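Local coordinates for Cro protein (PDB 3BD1) that probably acts as a prophage transcription factor of the Cro type, using an all-helical helix-turn-helix domain to bind operator DNA, at residues A[8-13]-A[50-55]; A[15-20]-A[26-31]. One frame throughout, in Å; residues are numbered along the deposited sequence.

Contact 1 is a surface contact and contact 2 a buried one. Contact 1 (8-13 with 50-55) brings the end of helix 3-11 to the loop between helices 42-48 and 55-58. Contact 2 (15-20 with 26-31) joins helix 14-21 to helix 25-34, the helix-turn-helix pair, and lies within the stretch of chain that contact 1 closes. Both bury a similar area. In contact 1 the methylenes of a lysine lie by an alanine methyl; in contact 2 an isoleucine branch meets a leucine and an alanine methyl, all apolar. The two adjoin: helix 3-11 packs on both helices of contact 2, with L11 on A16 and L17. A third subunit touches both.

Contact 1: residues A[8-13]-A[50-55]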
loop_
_atom_site.group_PDB
_atom_site.type_symbol
_atom_site.label_atom_id
_atom_site.label_comp_id
_atom_site.label_asym_id
_atom_site.label_seq_id
_atom_site.Cartn_x
_atom_site.Cartn_y
_atom_site.Cartn_z
ATOM N N ILE A 8 0.276 0.224 6.099
ATOM C CA ILE A 8 -0.486 0.649 4.924
ATOM C C ILE A 8 -1.350 -0.491 4.413
ATOM O O ILE A 8 -2.526 -0.296 4.101
ATOM C CB ILE A 8 0.458 1.173 3.791
ATOM C CG1 ILE A 8 1.134 2.481 4.212
ATOM C CG2 ILE A 8 -0.245 1.291 2.456
ATOM C CD1 ILE A 8 2.330 2.925 3.348
ATOM N N ASN A 9 -0.785 -1.685 4.341
ATOM C CA ASN A 9 -1.519 -2.837 3.851
ATOM C C ASN A 9 -2.637 -3.256 4.798
ATOM O O ASN A 9 -3.671 -3.713 4.328
ATOM C CB ASN A 9 -0.585 -3.998 3.558
ATOM C CG ASN A 9 0.210 -3.793 2.280
ATOM O OD1 ASN A 9 -0.230 -3.043 1.400
ATOM N ND2 ASN A 9 1.364 -4.439 2.160
ATOM N N LYS A 10 -2.431 -3.046 6.095
ATOM C CA LYS A 10 -3.473 -3.422 7.067
ATOM C C LYS A 10 -4.714 -2.580 6.855
ATOM O O LYS A 10 -5.832 -3.111 6.881
ATOM C CB LYS A 10 -2.946 -3.298 8.488
ATOM C CG LYS A 10 -3.957 -3.656 9.528
ATOM C CD LYS A 10 -4.331 -5.126 9.377
ATOM C CE LYS A 10 -4.966 -5.668 10.636
ATOM N NZ LYS A 10 -6.292 -5.049 10.784
ATOM N N LEU A 11 -4.510 -1.280 6.672
ATOM C CA LEU A 11 -5.637 -0.390 6.372
ATOM C C LEU A 11 -6.139 -0.528 4.933
ATOM O O LEU A 11 -7.325 -0.316 4.658
ATOM C CB LEU A 11 -5.265 1.054 6.689
ATOM C CG LEU A 11 -5.409 1.510 8.150
ATOM C CD1 LEU A 11 -6.900 1.661 8.512
ATOM C CD2 LEU A 11 -4.682 0.597 9.120
ATOM N N GLY A 12 -5.219 -0.867 4.032
ATOM C CA GLY A 12 -5.523 -1.171 2.668
ATOM C C GLY A 12 -4.994 -0.219 1.631
ATOM O O GLY A 12 -4.806 -0.570 0.464
ATOM N N SER A 13 -4.751 1.002 2.064
ATOM C CA SER A 13 -4.196 2.016 1.190
ATOM C C SER A 13 -3.575 3.136 2.004
ATOM O O SER A 13 -3.860 3.312 3.185
ATOM C CB SER A 13 -5.284 2.618 0.302
ATOM O OG SER A 13 -6.213 3.374 1.054
ATOM N N ASN A 50 -4.790 -2.236 14.621
ATOM C CA ASN A 50 -5.199 -3.328 15.510
ATOM C C ASN A 50 -4.026 -4.198 15.950
ATOM O O ASN A 50 -4.165 -5.410 16.140
ATOM C CB ASN A 50 -6.256 -4.205 14.887
ATOM C CG ASN A 50 -7.053 -5.048 15.889
ATOM O OD1 ASN A 50 -7.444 -6.210 15.605
ATOM N ND2 ASN A 50 -7.287 -4.460 17.039
ATOM N N GLY A 51 -2.873 -3.551 16.097
ATOM C CA GLY A 51 -1.682 -4.250 16.545
ATOM C C GLY A 51 -0.947 -5.055 15.477
ATOM O O GLY A 51 -0.017 -5.828 15.810
ATOM N N ALA A 52 -1.303 -4.877 14.206
ATOM C CA ALA A 52 -0.606 -5.565 13.110
ATOM C C ALA A 52 0.839 -5.082 13.071
ATOM O O ALA A 52 1.708 -5.852 12.685
ATOM C CB ALA A 52 -1.241 -5.282 11.776
ATOM N N VAL A 53 1.060 -3.845 13.496
ATOM C CA VAL A 53 2.404 -3.365 13.816
ATOM C C VAL A 53 2.336 -2.784 15.198
ATOM O O VAL A 53 1.294 -2.291 15.653
ATOM C CB VAL A 53 2.916 -2.340 12.830
ATOM C CG1 VAL A 53 3.034 -2.965 11.433
ATOM C CG2 VAL A 53 2.122 -1.102 12.806
ATOM N N ILE A 54 3.464 -2.866 15.889
ATOM C CA ILE A 54 3.599 -2.322 17.227
ATOM C C ILE A 54 4.670 -1.257 17.267
ATOM O O ILE A 54 5.503 -1.144 16.382
ATOM C CB ILE A 54 3.826 -3.405 18.294
ATOM C CG1 ILE A 54 5.153 -4.126 18.073
ATOM C CG2 ILE A 54 2.642 -4.372 18.293
ATOM C CD1 ILE A 54 5.516 -4.997 19.259
ATOM N N CYS A 55 4.643 -0.460 18.333
ATOM C CA CYS A 55 5.520 0.692 18.468
ATOM C C CYS A 55 6.997 0.310 18.273
ATOM O O CYS A 55 7.719 1.015 17.588
ATOM C CB CYS A 55 5.345 1.341 19.858
ATOM S SG CYS A 55 3.772 2.208 20.002
#
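K10 lays the middle of its side chain over the methyl group of A52. The contact lies at the surface of the all-helical Cro domain, where helix 3-11 meets the loop that follows helix 42-48. That helix ends in a Schellman motif with N50, at positive phi, as its C-prime residue. G51 also has positive phi, and the chain then turns to bring A52 toward the lysine.

Three carbons of K10 share the contact. CG, CD and CE each lie 3.9 Å from CB of A52. The chain is extended at first, with CG anti to the backbone N (chi1 180°), then bends at chi2 and again at chi4. The bends keep the methylenes beside the methyl and carry the amine on toward N50. The contact is thus apolar along the lysine chain, with the charged group at its far end.

Helix 3-11 ends just after K10. The amide N of G12 bonds to I8 O at 2.8 Å, and G12 itself leaves the helix with positive phi. S13 then caps helix 14-21 through OG and the N of A16. D5 of a second subunit packs on K10, and M1 of that subunit packs on A52. At the end of the lysine, NZ stands 4.2 Å from CB of N50.

Contact 2: residues A[15-20]-A[26-31]; sequences SALAAS and SAISNW
I28 meets L17 and A18 in the packing between the two helices of the helix-turn-helix, the DNA-binding motif of Cro repressors. Helix 14-21 supplies L17 and A18, and helix 25-34 supplies I28. All three residues are buried.

The contacts across the pair are aliphatic. The longer branch of I28 does the touching. Its CG1 lies 4.0 Å from CB of A18, near the point where the two backbones come closest. One bond further out, its CD1 reaches L17, at 4.0 Å from CD2 and 4.1 Å from CG. The small A18 therefore meets the inner part of the branch, and the larger L17 meets its end. The first torsion of I28 sets CG1 anti to its carbonyl carbon (chi1 -53°), which sends this branch across to helix 14-21. The L17 and I28 side chains cross at a slant.

Between these two segments the contact is purely apolar; the backbone bonds run along each helix. S20 OG donates to L17 O in one of two modelled conformers, so this bond is not certain to be held. In helix 25-34, the backbone N of W31 bonds to A27 O at 2.9 Å. The W31 ring folds back along its own helix, and one face has A27 O and I28 CA above it, toward the rim.

More of helix 14-21 touches I28 through V14 and L21. Two further helices pack against the pair. I8 of helix 3-11 packs on both L17 and I28. Helix 42-48 adds V48 against L17 and S20, and I45 against W31.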
loop_
_atom_site.group_PDB
_atom_site.type_symbol
_atom_site.label_atom_id
_atom_site.label_comp_id
_atom_site.label_asym_id
_atom_site.label_seq_id
_atom_site.Cartn_x
_atom_site.Cartn_y
_atom_site.Cartn_z
ATOM N N SER A 15 -4.313 6.194 1.512
ATOM C CA SER A 15 -5.447 7.054 1.843
ATOM C C SER A 15 -6.141 6.646 3.145
ATOM O O SER A 15 -6.466 7.498 3.981
ATOM C CB SER A 15 -6.495 6.990 0.743
ATOM O OG SER A 15 -7.559 7.880 1.038
ATOM N N ALA A 16 -6.397 5.347 3.284
ATOM C CA ALA A 16 -7.097 4.834 4.457
ATOM C C ALA A 16 -6.245 5.015 5.715
ATOM O O ALA A 16 -6.752 5.399 6.768
ATOM C CB ALA A 16 -7.526 3.396 4.254
ATOM N N LEU A 17 -4.942 4.748 5.594
ATOM C CA LEU A 17 -4.077 4.935 6.761
ATOM C C LEU A 17 -4.016 6.417 7.145
ATOM O O LEU A 17 -4.117 6.771 8.318
ATOM C CB LEU A 17 -2.680 4.373 6.503
ATOM C CG LEU A 17 -1.752 4.435 7.707
ATOM C CD1 LEU A 17 -2.250 3.685 8.953
ATOM C CD2 LEU A 17 -0.341 3.985 7.324
ATOM N N ALA A 18 -3.850 7.270 6.140
ATOM C CA ALA A 18 -3.802 8.712 6.375
ATOM C C ALA A 18 -5.080 9.165 7.089
ATOM O O ALA A 18 -5.018 9.916 8.063
ATOM C CB ALA A 18 -3.579 9.433 5.065
ATOM N N ALA A 19 -6.227 8.693 6.601
ATOM C CA ALA A 19 -7.512 9.043 7.183
ATOM C C ALA A 19 -7.569 8.613 8.642
ATOM O O ALA A 19 -8.008 9.349 9.523
ATOM C CB ALA A 19 -8.661 8.437 6.387
ATOM N N SER A 20 -7.123 7.388 8.914
ATOM C CA SER A 20 -7.161 6.826 10.256
ATOM C C SER A 20 -6.289 7.567 11.270
ATOM O O SER A 20 -6.530 7.502 12.485
ATOM C CB SER A 20 -6.755 5.352 10.246
ATOM O OG SER A 20 -5.361 5.136 10.068
ATOM N N SER A 26 0.494 12.747 1.855
ATOM C CA SER A 26 1.873 13.152 1.653
ATOM C C SER A 26 2.717 12.916 2.894
ATOM O O SER A 26 3.902 12.627 2.777
ATOM C CB SER A 26 1.982 14.612 1.185
ATOM O OG SER A 26 1.411 15.504 2.128
ATOM N N ALA A 27 2.121 13.035 4.081
ATOM C CA ALA A 27 2.855 12.757 5.315
ATOM C C ALA A 27 3.272 11.287 5.382
ATOM O O ALA A 27 4.433 10.972 5.667
ATOM C CB ALA A 27 2.079 13.174 6.538
ATOM N N ILE A 28 2.326 10.390 5.109
ATOM C CA ILE A 28 2.649 8.961 5.084
ATOM C C ILE A 28 3.768 8.676 4.070
ATOM O O ILE A 28 4.711 7.948 4.365
ATOM C CB ILE A 28 1.426 8.059 4.709
ATOM C CG1 ILE A 28 0.179 8.307 5.565
ATOM C CG2 ILE A 28 1.834 6.582 4.659
ATOM C CD1 ILE A 28 0.264 7.974 6.998
ATOM N N SER A 29 3.672 9.256 2.874
ATOM C CA SER A 29 4.668 9.044 1.830
ATOM C C SER A 29 6.040 9.515 2.291
ATOM O O SER A 29 7.042 8.844 2.043
ATOM C CB SER A 29 4.266 9.768 0.551
ATOM O OG SER A 29 3.085 9.150 0.075
ATOM N N ASN A 30 6.069 10.665 2.965
ATOM C CA ASN A 30 7.310 11.164 3.550
ATOM C C ASN A 30 7.910 10.244 4.612
ATOM O O ASN A 30 9.133 10.049 4.606
ATOM C CB ASN A 30 7.148 12.561 4.145
ATOM C CG ASN A 30 8.461 13.129 4.658
ATOM O OD1 ASN A 30 8.506 13.730 5.733
ATOM N ND2 ASN A 30 9.535 12.941 3.896
ATOM N N TRP A 31 7.053 9.717 5.492
ATOM C CA TRP A 31 7.541 8.821 6.544
ATOM C C TRP A 31 8.175 7.602 5.887
ATOM O O TRP A 31 9.238 7.106 6.277
ATOM C CB TRP A 31 6.418 8.362 7.484
ATOM C CG TRP A 31 5.686 9.465 8.165
ATOM C CD1 TRP A 31 6.039 10.780 8.262
ATOM C CD2 TRP A 31 4.427 9.337 8.822
ATOM N NE1 TRP A 31 5.075 11.471 8.958
ATOM C CE2 TRP A 31 4.072 10.604 9.317
ATOM C CE3 TRP A 31 3.582 8.253 9.063
ATOM C CZ2 TRP A 31 2.898 10.825 10.025
ATOM C CZ3 TRP A 31 2.414 8.483 9.757
ATOM C CH2 TRP A 31 2.083 9.749 10.238
#